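Long-range contacts in fasciclin-1 (PDB 1O70), which mediates adhesion between neural cells as a membrane-anchored glycoprotein, here represented by its third and fourth FAS1 domains: residues 176-181 with 218-224; 206-211 with 304-310; 232-237 with 259-263. One frame throughout, in Å; residues are numbered along the deposited sequence.

Contact 1: 176-181 with 218-224; sequences KMGKFS and LFMADFS. With SO4 (sulfate ion), chain E.
The Phe180 ring leans on the backbone of residues 219-221. Its CZ lies 3.4 Å from Phe219 O, and its CD2 lies 3.5 Å from Ala221 N. Met220 N stands over one face of the ring, offset toward the rim. Beside it, Met177 reaches across to the end of the neighbouring helix. Its CG is 3.5 Å from Leu218 O, and its methyl CE is 4.0 Å from Leu218 CD2. Met177 SD sits above the Phe219 ring, 4.7 Å from the centroid and 25° off the normal. This is a Met-aromatic contact at some distance. A sulfate ion, probably from the crystallisation liquor, lies over the opposite face of the same ring. Lys176 NZ donates a hydrogen bond to sulfate O1 at 3.1 Å. The lysine chain bends at chi3 (68°) on its way to the anion.

The contact belongs to the fourth FAS1 domain. It joins the end of helix 172-177 and the loop after it to the short connection between helices 212-218 and 224-232. Phe223 is the N-cap of the latter helix. Ser224, its first residue, packs CB against Phe180 O at 3.6 Å, while Ser181 CB faces Ser224 O.

Further out, Met177 also touches Ser227 and Leu231 of helix 224-232. Trp204 of helix 201-210 meets both Met177 and Leu218. The Phe219 ring meets the ring of His215, with the planes about 35° apart. Ser224 O is hydrogen-bonded to Ser227 OG within its own helix.

Contact 2: 206-211 with 304-310; sequences KTELDY and DYPLLEE
Lys206 and Tyr305 bring the two segments together at one end, with their CA atoms 7.6 Å apart. With the backbones this far apart, side chains make most of the contact. At the other end Tyr211 faces Glu310. The last turn of helix 201-210 and the irregular chain after strand 298-303 run in the same general direction. Tyr211 is the first residue to leave the helical backbone, and it is also the N-cap of helix 212-218.

Tyr305 lies at the middle. Its CG is anti to the backbone N (chi1 -165°), which carries the ring alongside the helix to Asp210. Tyr305 OH is 3.1 Å from Asp210 OD2, and the carboxylate and ring planes are 73° apart. The same OH lies 3.5 Å from Tyr211 CE1. Lys206 CB meets the Tyr305 ring at its edge. Thr207 OG1 approaches Tyr305 CE1 obliquely and also touches Pro306 CG. Its hydrogen-bonding partner is Gly203 O, one turn back in the helix. The methyl CG2 of Thr207 packs on Leu308 CD2 at 4.2 Å. Tyr211 crosses the poorly ordered Glu310 at about a right angle, with OH 3.9 Å from Glu310 CB.

A leucine in place of Tyr305 has no ring hydroxyl, so Asp210 OD2 would probably lose that polar neighbour and a gap would be likely to open beside Thr207 and Tyr211.

At the Lys206 end a water bridges the segments. It accepts from Lys206 NZ at 2.9 Å and donates to Asp304 O at 3.1 Å. The Tyr305 ring and the Thr207-Leu308 pair give the apolar part. Apart from the bridging water, van der Waals contact is thus the main hold between this helix end and the last part of the fourth FAS1 domain.

Contact 3: 232-237 with 259-263; sequences ERHLAI and LPTFR. With SO4 (sulfate ion), chain F.
Ile237 N donates to Pro260 O at 3.0 Å, with an angle of 150° at the hydrogen. The backbones also exchange two CA-H...O contacts: Thr261 CA to Leu235 O, and Ala236 CA to Pro260 O. Strands 235-238 and 257-260 are the outermost strands of the seven-stranded sheet in this FAS1 domain, so these contacts join its two edges. Asp264 N is hydrogen-bonded to Thr261 OG1.

The apolar contacts are small. Ala236 CB meets Leu259 CD1 at 3.9 Å. Ile237 lies beside Phe262, with CD1 3.8 Å from Phe262 CD1 at the ring edge.

Charged groups gather at Glu232. Its chain runs straight beyond CG, and the carboxylate stands over one face of the Arg263 guanidinium, the planes 87° apart. Glu232 OE1 is 3.5 Å from Arg263 NH1. Elsewhere, Arg233 NH2 donates almost straight (172°) to O3 of a sulfate ion at 3.2 Å. The ion is probably from the crystallisation liquor. Arg233 NH1 forms a salt bridge with Asp312 OD2 and has Leu307 as a further partner.

Because no N-H of Arg263 points at Glu232, that salt bridge rests on charge alone. The directional hold between the segments comes from the backbone.

All three contacts lie in the fourth FAS1 domain. Contacts 2 and 3 touch directly. Arg233 NH1 is 2.8 Å from Leu307 O, and His234 NE2 is 2.9 Å from Leu307 N, both probable hydrogen bonds. They would link the inverse gamma turn centred on Leu307 to the residues just before strand 235-238. Contact 1 touches neither of the others. Its nearest atoms are about 5 Å from contact 2 and about 7 Å from contact 3. Helix 224-232 starts at Ser224 of contact 1 and leads toward contact 3. Contact 3 is nested within the loop that contact 2 closes. Contacts 1 and 3 each hold a crystallisation sulfate, and no active site is known here.

Contact 1: 176-181 with 218-224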
loop_
_atom_site.group_PDB
_atom_site.type_symbol
_atom_site.label_atom_id
_atom_site.label_comp_id
_atom_site.label_asym_id
_atom_site.label_seq_id
_atom_site.Cartn_x
_atom_site.Cartn_y
_atom_site.Cartn_z
ATOM N N LYS A 176 6.527 -15.531 0.602
ATOM C CA LYS A 176 7.003 -16.897 0.470
ATOM C C LYS A 176 7.995 -17.267 1.577
ATOM O O LYS A 176 7.935 -18.363 2.136
ATOM C CB LYS A 176 7.652 -17.097 -0.895
ATOM C CG LYS A 176 8.269 -18.462 -1.052
ATOM C CD LYS A 176 8.282 -18.885 -2.504
ATOM C CE LYS A 176 9.222 -18.041 -3.334
ATOM N NZ LYS A 176 9.270 -18.568 -4.730
ATOM N N MET A 177 8.892 -16.343 1.901
ATOM C CA MET A 177 9.889 -16.580 2.933
ATOM C C MET A 177 9.252 -16.822 4.300
ATOM O O MET A 177 9.786 -17.573 5.112
ATOM C CB MET A 177 10.842 -15.388 3.015
ATOM C CG MET A 177 12.093 -15.643 3.815
ATOM S SD MET A 177 13.226 -14.236 3.656
ATOM C CE MET A 177 13.615 -13.917 5.308
ATOM N N GLY A 178 8.111 -16.183 4.543
ATOM C CA GLY A 178 7.419 -16.331 5.812
ATOM C C GLY A 178 6.667 -17.638 5.939
ATOM O O GLY A 178 6.028 -17.908 6.953
ATOM N N LYS A 179 6.732 -18.465 4.907
ATOM C CA LYS A 179 6.037 -19.738 4.956
ATOM C C LYS A 179 6.873 -20.860 5.553
ATOM O O LYS A 179 6.358 -21.684 6.303
ATOM C CB LYS A 179 5.593 -20.150 3.562
ATOM C CG LYS A 179 4.362 -19.454 3.057
ATOM C CD LYS A 179 4.045 -20.021 1.696
ATOM C CE LYS A 179 2.697 -19.591 1.191
ATOM N NZ LYS A 179 2.438 -20.263 -0.111
ATOM N N PHE A 180 8.161 -20.888 5.231
ATOM C CA PHE A 180 9.030 -21.944 5.722
ATOM C C PHE A 180 8.963 -22.173 7.226
ATOM O O PHE A 180 9.099 -23.299 7.676
ATOM C CB PHE A 180 10.488 -21.674 5.329
ATOM C CG PHE A 180 10.707 -21.536 3.856
ATOM C CD1 PHE A 180 10.591 -20.296 3.239
ATOM C CD2 PHE A 180 11.021 -22.650 3.079
ATOM C CE1 PHE A 180 10.783 -20.167 1.870
ATOM C CE2 PHE A 180 11.215 -22.529 1.705
ATOM C CZ PHE A 180 11.097 -21.286 1.097
ATOM N N SER A 181 8.743 -21.111 7.992
ATOM C CA SER A 181 8.696 -21.192 9.446
ATOM C C SER A 181 7.303 -20.956 10.014
ATOM O O SER A 181 7.129 -20.894 11.229
ATOM C CB SER A 181 9.617 -20.139 10.043
ATOM O OG SER A 181 9.049 -18.850 9.855
ATOM N N LEU A 218 17.784 -18.282 2.913
ATOM C CA LEU A 218 16.563 -17.672 3.425
ATOM C C LEU A 218 15.337 -18.315 2.796
ATOM O O LEU A 218 14.259 -18.316 3.391
ATOM C CB LEU A 218 16.565 -16.164 3.156
ATOM C CG LEU A 218 17.598 -15.362 3.960
ATOM C CD1 LEU A 218 17.576 -13.908 3.517
ATOM C CD2 LEU A 218 17.295 -15.471 5.459
ATOM N N PHE A 219 15.499 -18.861 1.595
ATOM C CA PHE A 219 14.391 -19.521 0.926
ATOM C C PHE A 219 14.556 -21.046 0.940
ATOM O O PHE A 219 14.275 -21.727 -0.048
ATOM C CB PHE A 219 14.231 -19.012 -0.516
ATOM C CG PHE A 219 13.792 -17.573 -0.608
ATOM C CD1 PHE A 219 14.727 -16.544 -0.547
ATOM C CD2 PHE A 219 12.439 -17.242 -0.700
ATOM C CE1 PHE A 219 14.330 -15.215 -0.573
ATOM C CE2 PHE A 219 12.036 -15.907 -0.726
ATOM C CZ PHE A 219 12.985 -14.892 -0.659
ATOM N N MET A 220 15.024 -21.574 2.069
ATOM C CA MET A 220 15.206 -23.019 2.249
ATOM C C MET A 220 14.655 -23.435 3.600
ATOM O O MET A 220 14.916 -22.785 4.613
ATOM C CB MET A 220 16.685 -23.405 2.166
ATOM C CG MET A 220 17.157 -23.727 0.767
ATOM S SD MET A 220 18.941 -23.860 0.693
ATOM C CE MET A 220 19.135 -25.628 0.926
ATOM N N ALA A 221 13.894 -24.523 3.609
ATOM C CA ALA A 221 13.297 -25.024 4.842
ATOM C C ALA A 221 14.360 -25.328 5.888
ATOM O O ALA A 221 14.133 -25.140 7.079
ATOM C CB ALA A 221 12.472 -26.271 4.555
ATOM N N ASP A 222 15.522 -25.791 5.443
ATOM C CA ASP A 222 16.597 -26.103 6.368
ATOM C C ASP A 222 16.928 -24.951 7.305
ATOM O O ASP A 222 17.362 -25.178 8.435
ATOM C CB ASP A 222 17.871 -26.491 5.618
ATOM C CG ASP A 222 18.093 -27.981 5.585
ATOM O OD1 ASP A 222 17.958 -28.629 6.651
ATOM O OD2 ASP A 222 18.419 -28.502 4.494
ATOM N N PHE A 223 16.737 -23.716 6.851
ATOM C CA PHE A 223 17.076 -22.578 7.702
ATOM C C PHE A 223 15.891 -21.736 8.141
ATOM O O PHE A 223 16.034 -20.538 8.390
ATOM C CB PHE A 223 18.109 -21.691 7.007
ATOM C CG PHE A 223 19.262 -22.455 6.427
ATOM C CD1 PHE A 223 19.144 -23.070 5.184
ATOM C CD2 PHE A 223 20.461 -22.576 7.126
ATOM C CE1 PHE A 223 20.203 -23.795 4.643
ATOM C CE2 PHE A 223 21.528 -23.299 6.598
ATOM C CZ PHE A 223 21.399 -23.909 5.352
ATOM N N SER A 224 14.732 -22.375 8.257
ATOM C CA SER A 224 13.519 -21.694 8.681
ATOM C C SER A 224 13.776 -20.812 9.901
ATOM O O SER A 224 13.228 -19.716 10.005
ATOM C CB SER A 224 12.427 -22.717 9.006
ATOM O OG SER A 224 12.776 -23.493 10.135
HETATM S S SO4 E . 12.507 -16.360 -5.161
HETATM O O1 SO4 E . 11.984 -17.581 -5.816
HETATM O O2 SO4 E . 11.736 -16.094 -3.929
HETATM O O3 SO4 E . 13.934 -16.556 -4.822
HETATM O O4 SO4 E . 12.369 -15.210 -6.082
#

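Contact 2: 206-211 with 304-310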
loop_
_atom_site.group_PDB
_atom_site.type_symbol
_atom_site.label_atom_id
_atom_site.label_comp_id
_atom_site.label_asym_id
_atom_site.label_seq_id
_atom_site.Cartn_x
_atom_site.Cartn_y
_atom_site.Cartn_z
ATOM N N LYS A 206 17.940 -7.803 -4.960
ATOM C CA LYS A 206 19.182 -7.086 -4.734
ATOM C C LYS A 206 20.019 -7.841 -3.704
ATOM O O LYS A 206 21.244 -7.933 -3.836
ATOM C CB LYS A 206 18.896 -5.685 -4.234
ATOM C CG LYS A 206 18.367 -4.771 -5.315
ATOM C CD LYS A 206 18.029 -3.415 -4.734
ATOM C CE LYS A 206 17.535 -2.459 -5.807
ATOM N NZ LYS A 206 17.152 -1.133 -5.219
ATOM N N THR A 207 19.351 -8.391 -2.692
ATOM C CA THR A 207 20.019 -9.148 -1.649
ATOM C C THR A 207 20.641 -10.411 -2.247
ATOM O O THR A 207 21.671 -10.896 -1.768
ATOM C CB THR A 207 19.026 -9.534 -0.548
ATOM O OG1 THR A 207 18.517 -8.343 0.056
ATOM C CG2 THR A 207 19.693 -10.396 0.505
ATOM N N GLU A 208 20.015 -10.939 -3.295
ATOM C CA GLU A 208 20.537 -12.129 -3.957
ATOM C C GLU A 208 21.884 -11.804 -4.603
ATOM O O GLU A 208 22.785 -12.642 -4.618
ATOM C CB GLU A 208 19.554 -12.630 -5.023
ATOM C CG GLU A 208 19.775 -14.084 -5.456
ATOM C CD GLU A 208 20.911 -14.252 -6.457
ATOM O OE1 GLU A 208 21.408 -15.394 -6.621
ATOM O OE2 GLU A 208 21.299 -13.248 -7.099
ATOM N N LEU A 209 22.017 -10.594 -5.142
ATOM C CA LEU A 209 23.265 -10.181 -5.772
ATOM C C LEU A 209 24.333 -9.940 -4.714
ATOM O O LEU A 209 25.493 -10.284 -4.911
ATOM C CB LEU A 209 23.066 -8.903 -6.586
ATOM C CG LEU A 209 22.097 -9.002 -7.770
ATOM C CD1 LEU A 209 21.819 -7.610 -8.334
ATOM C CD2 LEU A 209 22.686 -9.906 -8.835
ATOM N N ASP A 210 23.936 -9.361 -3.586
ATOM C CA ASP A 210 24.882 -9.068 -2.517
ATOM C C ASP A 210 25.375 -10.297 -1.772
ATOM O O ASP A 210 26.563 -10.419 -1.475
ATOM C CB ASP A 210 24.265 -8.123 -1.480
ATOM C CG ASP A 210 24.162 -6.694 -1.965
ATOM O OD1 ASP A 210 25.123 -6.212 -2.610
ATOM O OD2 ASP A 210 23.122 -6.045 -1.675
ATOM N N TYR A 211 24.440 -11.182 -1.442
ATOM C CA TYR A 211 24.728 -12.392 -0.690
ATOM C C TYR A 211 23.959 -13.568 -1.287
ATOM O O TYR A 211 22.997 -14.056 -0.694
ATOM C CB TYR A 211 24.283 -12.208 0.754
ATOM C CG TYR A 211 24.558 -10.841 1.340
ATOM C CD1 TYR A 211 23.511 -9.973 1.645
ATOM C CD2 TYR A 211 25.858 -10.434 1.641
ATOM C CE1 TYR A 211 23.748 -8.742 2.241
ATOM C CE2 TYR A 211 26.105 -9.201 2.240
ATOM C CZ TYR A 211 25.043 -8.365 2.537
ATOM O OH TYR A 211 25.272 -7.156 3.151
ATOM N N ASP A 304 12.568 -0.737 0.286
ATOM C CA ASP A 304 13.458 -1.021 -0.845
ATOM C C ASP A 304 14.464 -2.132 -0.617
ATOM O O ASP A 304 14.916 -2.774 -1.567
ATOM C CB ASP A 304 14.236 0.237 -1.231
ATOM C CG ASP A 304 13.484 1.127 -2.200
ATOM O OD1 ASP A 304 13.805 2.336 -2.239
ATOM O OD2 ASP A 304 12.604 0.631 -2.949
ATOM N N TYR A 305 14.824 -2.345 0.640
ATOM C CA TYR A 305 15.817 -3.351 0.982
ATOM C C TYR A 305 15.499 -3.857 2.383
ATOM O O TYR A 305 15.066 -3.094 3.246
ATOM C CB TYR A 305 17.212 -2.714 0.951
ATOM C CG TYR A 305 18.368 -3.692 0.931
ATOM C CD1 TYR A 305 18.705 -4.380 -0.238
ATOM C CD2 TYR A 305 19.121 -3.946 2.090
ATOM C CE1 TYR A 305 19.759 -5.297 -0.256
ATOM C CE2 TYR A 305 20.180 -4.866 2.079
ATOM C CZ TYR A 305 20.490 -5.537 0.904
ATOM O OH TYR A 305 21.508 -6.468 0.882
ATOM N N PRO A 306 15.716 -5.153 2.626
ATOM C CA PRO A 306 15.444 -5.755 3.936
ATOM C C PRO A 306 16.417 -5.304 5.028
ATOM O O PRO A 306 17.566 -4.978 4.741
ATOM C CB PRO A 306 15.548 -7.248 3.645
ATOM C CG PRO A 306 16.582 -7.302 2.565
ATOM C CD PRO A 306 16.202 -6.162 1.671
ATOM N N LEU A 307 15.945 -5.253 6.269
ATOM C CA LEU A 307 16.808 -4.868 7.381
ATOM C C LEU A 307 17.818 -5.999 7.565
ATOM O O LEU A 307 17.577 -6.929 8.333
ATOM C CB LEU A 307 15.978 -4.693 8.651
ATOM C CG LEU A 307 14.906 -3.616 8.530
ATOM C CD1 LEU A 307 13.992 -3.652 9.737
ATOM C CD2 LEU A 307 15.569 -2.251 8.379
ATOM N N LEU A 308 18.941 -5.923 6.855
ATOM C CA LEU A 308 19.958 -6.963 6.930
ATOM C C LEU A 308 21.387 -6.423 6.851
ATOM O O LEU A 308 21.688 -5.554 6.034
ATOM C CB LEU A 308 19.723 -7.979 5.805
ATOM C CG LEU A 308 20.301 -9.391 5.946
ATOM C CD1 LEU A 308 19.691 -10.081 7.152
ATOM C CD2 LEU A 308 20.016 -10.184 4.683
ATOM N N GLU A 309 22.256 -6.936 7.721
ATOM C CA GLU A 309 23.673 -6.557 7.762
ATOM C C GLU A 309 24.425 -7.835 7.393
ATOM O O GLU A 309 23.827 -8.908 7.392
ATOM C CB GLU A 309 24.066 -6.119 9.175
ATOM C CG GLU A 309 23.251 -4.966 9.718
ATOM C CD GLU A 309 23.595 -4.625 11.155
ATOM O OE1 GLU A 309 23.374 -5.477 12.041
ATOM O OE2 GLU A 309 24.086 -3.502 11.398
ATOM N N GLU A 310 25.712 -7.754 7.071
ATOM C CA GLU A 310 26.403 -8.991 6.728
ATOM C C GLU A 310 26.825 -9.769 7.969
ATOM O O GLU A 310 27.631 -10.691 7.886
ATOM C CB GLU A 310 27.611 -8.739 5.821
ATOM C CG GLU A 310 28.728 -7.926 6.416
ATOM C CD GLU A 310 29.948 -7.894 5.508
ATOM O OE1 GLU A 310 29.806 -7.510 4.323
ATOM O OE2 GLU A 310 31.047 -8.261 5.980
HETATM O O HOH W 1 14.490 -2.096 -4.521
#

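Contact 3: 232-237 with 259-263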
loop_
_atom_site.group_PDB
_atom_site.type_symbol
_atom_site.label_atom_id
_atom_site.label_comp_id
_atom_site.label_asym_id
_atom_site.label_seq_id
_atom_site.Cartn_x
_atom_site.Cartn_y
_atom_site.Cartn_z
ATOM N N GLU A 232 10.981 -11.511 11.875
ATOM C CA GLU A 232 10.504 -10.991 13.158
ATOM C C GLU A 232 11.115 -9.634 13.443
ATOM O O GLU A 232 10.567 -8.847 14.210
ATOM C CB GLU A 232 10.843 -11.956 14.291
ATOM C CG GLU A 232 10.255 -13.337 14.074
ATOM C CD GLU A 232 10.559 -14.280 15.212
ATOM O OE1 GLU A 232 11.644 -14.136 15.819
ATOM O OE2 GLU A 232 9.729 -15.176 15.475
ATOM N N ARG A 233 12.257 -9.361 12.820
ATOM C CA ARG A 233 12.927 -8.087 13.001
ATOM C C ARG A 233 12.131 -7.008 12.263
ATOM O O ARG A 233 12.185 -5.838 12.626
ATOM C CB ARG A 233 14.341 -8.177 12.442
ATOM C CG ARG A 233 15.109 -6.861 12.449
ATOM C CD ARG A 233 16.422 -6.986 11.695
ATOM N NE ARG A 233 17.412 -7.791 12.410
ATOM C CZ ARG A 233 18.585 -8.150 11.896
ATOM N NH1 ARG A 233 18.903 -7.773 10.667
ATOM N NH2 ARG A 233 19.438 -8.887 12.596
ATOM N N HIS A 234 11.386 -7.410 11.230
ATOM C CA HIS A 234 10.594 -6.466 10.447
ATOM C C HIS A 234 9.174 -6.277 10.967
ATOM O O HIS A 234 8.458 -5.374 10.518
ATOM C CB HIS A 234 10.503 -6.921 8.988
ATOM C CG HIS A 234 11.815 -6.981 8.279
ATOM N ND1 HIS A 234 12.770 -7.930 8.568
ATOM C CD2 HIS A 234 12.330 -6.226 7.280
ATOM C CE1 HIS A 234 13.814 -7.758 7.778
ATOM N NE2 HIS A 234 13.572 -6.729 6.987
ATOM N N LEU A 235 8.777 -7.116 11.922
ATOM C CA LEU A 235 7.421 -7.088 12.459
ATOM C C LEU A 235 7.216 -6.506 13.846
ATOM O O LEU A 235 7.625 -7.094 14.847
ATOM C CB LEU A 235 6.837 -8.504 12.436
ATOM C CG LEU A 235 5.361 -8.620 12.825
ATOM C CD1 LEU A 235 4.507 -7.918 11.775
ATOM C CD2 LEU A 235 4.970 -10.093 12.943
ATOM N N ALA A 236 6.552 -5.355 13.890
ATOM C CA ALA A 236 6.249 -4.670 15.139
ATOM C C ALA A 236 4.857 -5.072 15.613
ATOM O O ALA A 236 3.883 -4.962 14.872
ATOM C CB ALA A 236 6.314 -3.166 14.938
ATOM N N ILE A 237 4.763 -5.524 16.858
ATOM C CA ILE A 237 3.489 -5.965 17.412
ATOM C C ILE A 237 3.089 -5.171 18.648
ATOM O O ILE A 237 3.788 -5.204 19.659
ATOM C CB ILE A 237 3.560 -7.460 17.798
ATOM C CG1 ILE A 237 4.072 -8.274 16.596
ATOM C CG2 ILE A 237 2.197 -7.942 18.271
ATOM C CD1 ILE A 237 4.358 -9.746 16.891
ATOM N N LEU A 259 10.156 0.265 18.538
ATOM C CA LEU A 259 8.939 -0.514 18.471
ATOM C C LEU A 259 9.175 -1.936 18.940
ATOM O O LEU A 259 10.245 -2.509 18.707
ATOM C CB LEU A 259 8.403 -0.530 17.038
ATOM C CG LEU A 259 8.122 0.805 16.345
ATOM C CD1 LEU A 259 7.555 0.518 14.972
ATOM C CD2 LEU A 259 7.145 1.646 17.160
ATOM N N PRO A 260 8.178 -2.522 19.622
ATOM C CA PRO A 260 8.286 -3.895 20.121
ATOM C C PRO A 260 8.194 -4.868 18.961
ATOM O O PRO A 260 7.323 -4.717 18.112
ATOM C CB PRO A 260 7.072 -4.036 21.038
ATOM C CG PRO A 260 6.711 -2.625 21.397
ATOM C CD PRO A 260 6.954 -1.875 20.125
ATOM N N THR A 261 9.094 -5.843 18.898
ATOM C CA THR A 261 9.013 -6.837 17.836
ATOM C C THR A 261 8.498 -8.073 18.547
ATOM O O THR A 261 7.923 -7.963 19.630
ATOM C CB THR A 261 10.367 -7.166 17.213
ATOM O OG1 THR A 261 11.177 -7.853 18.170
ATOM C CG2 THR A 261 11.064 -5.896 16.755
ATOM N N PHE A 262 8.717 -9.251 17.975
ATOM C CA PHE A 262 8.224 -10.465 18.614
ATOM C C PHE A 262 8.954 -10.824 19.910
ATOM O O PHE A 262 8.336 -10.925 20.971
ATOM C CB PHE A 262 8.303 -11.648 17.652
ATOM C CG PHE A 262 7.515 -12.846 18.106
ATOM C CD1 PHE A 262 6.127 -12.771 18.237
ATOM C CD2 PHE A 262 8.150 -14.056 18.382
ATOM C CE1 PHE A 262 5.380 -13.885 18.633
ATOM C CE2 PHE A 262 7.417 -15.181 18.780
ATOM C CZ PHE A 262 6.029 -15.094 18.905
ATOM N N ARG A 263 10.268 -11.008 19.823
ATOM C CA ARG A 263 11.057 -11.380 20.984
ATOM C C ARG A 263 12.027 -10.289 21.423
ATOM O O ARG A 263 12.801 -10.478 22.361
ATOM C CB ARG A 263 11.813 -12.685 20.696
ATOM C CG ARG A 263 10.896 -13.878 20.431
ATOM C CD ARG A 263 11.605 -14.989 19.660
ATOM N NE ARG A 263 10.668 -16.022 19.207
ATOM C CZ ARG A 263 10.952 -16.956 18.298
ATOM N NH1 ARG A 263 12.154 -16.994 17.729
ATOM N NH2 ARG A 263 10.035 -17.857 17.956
HETATM S S SO4 F . 18.030 -8.267 15.936
HETATM O O1 SO4 F . 16.551 -8.151 15.889
HETATM O O2 SO4 F . 18.506 -7.982 17.307
HETATM O O3 SO4 F . 18.432 -9.640 15.547
HETATM O O4 SO4 F . 18.628 -7.288 14.995
#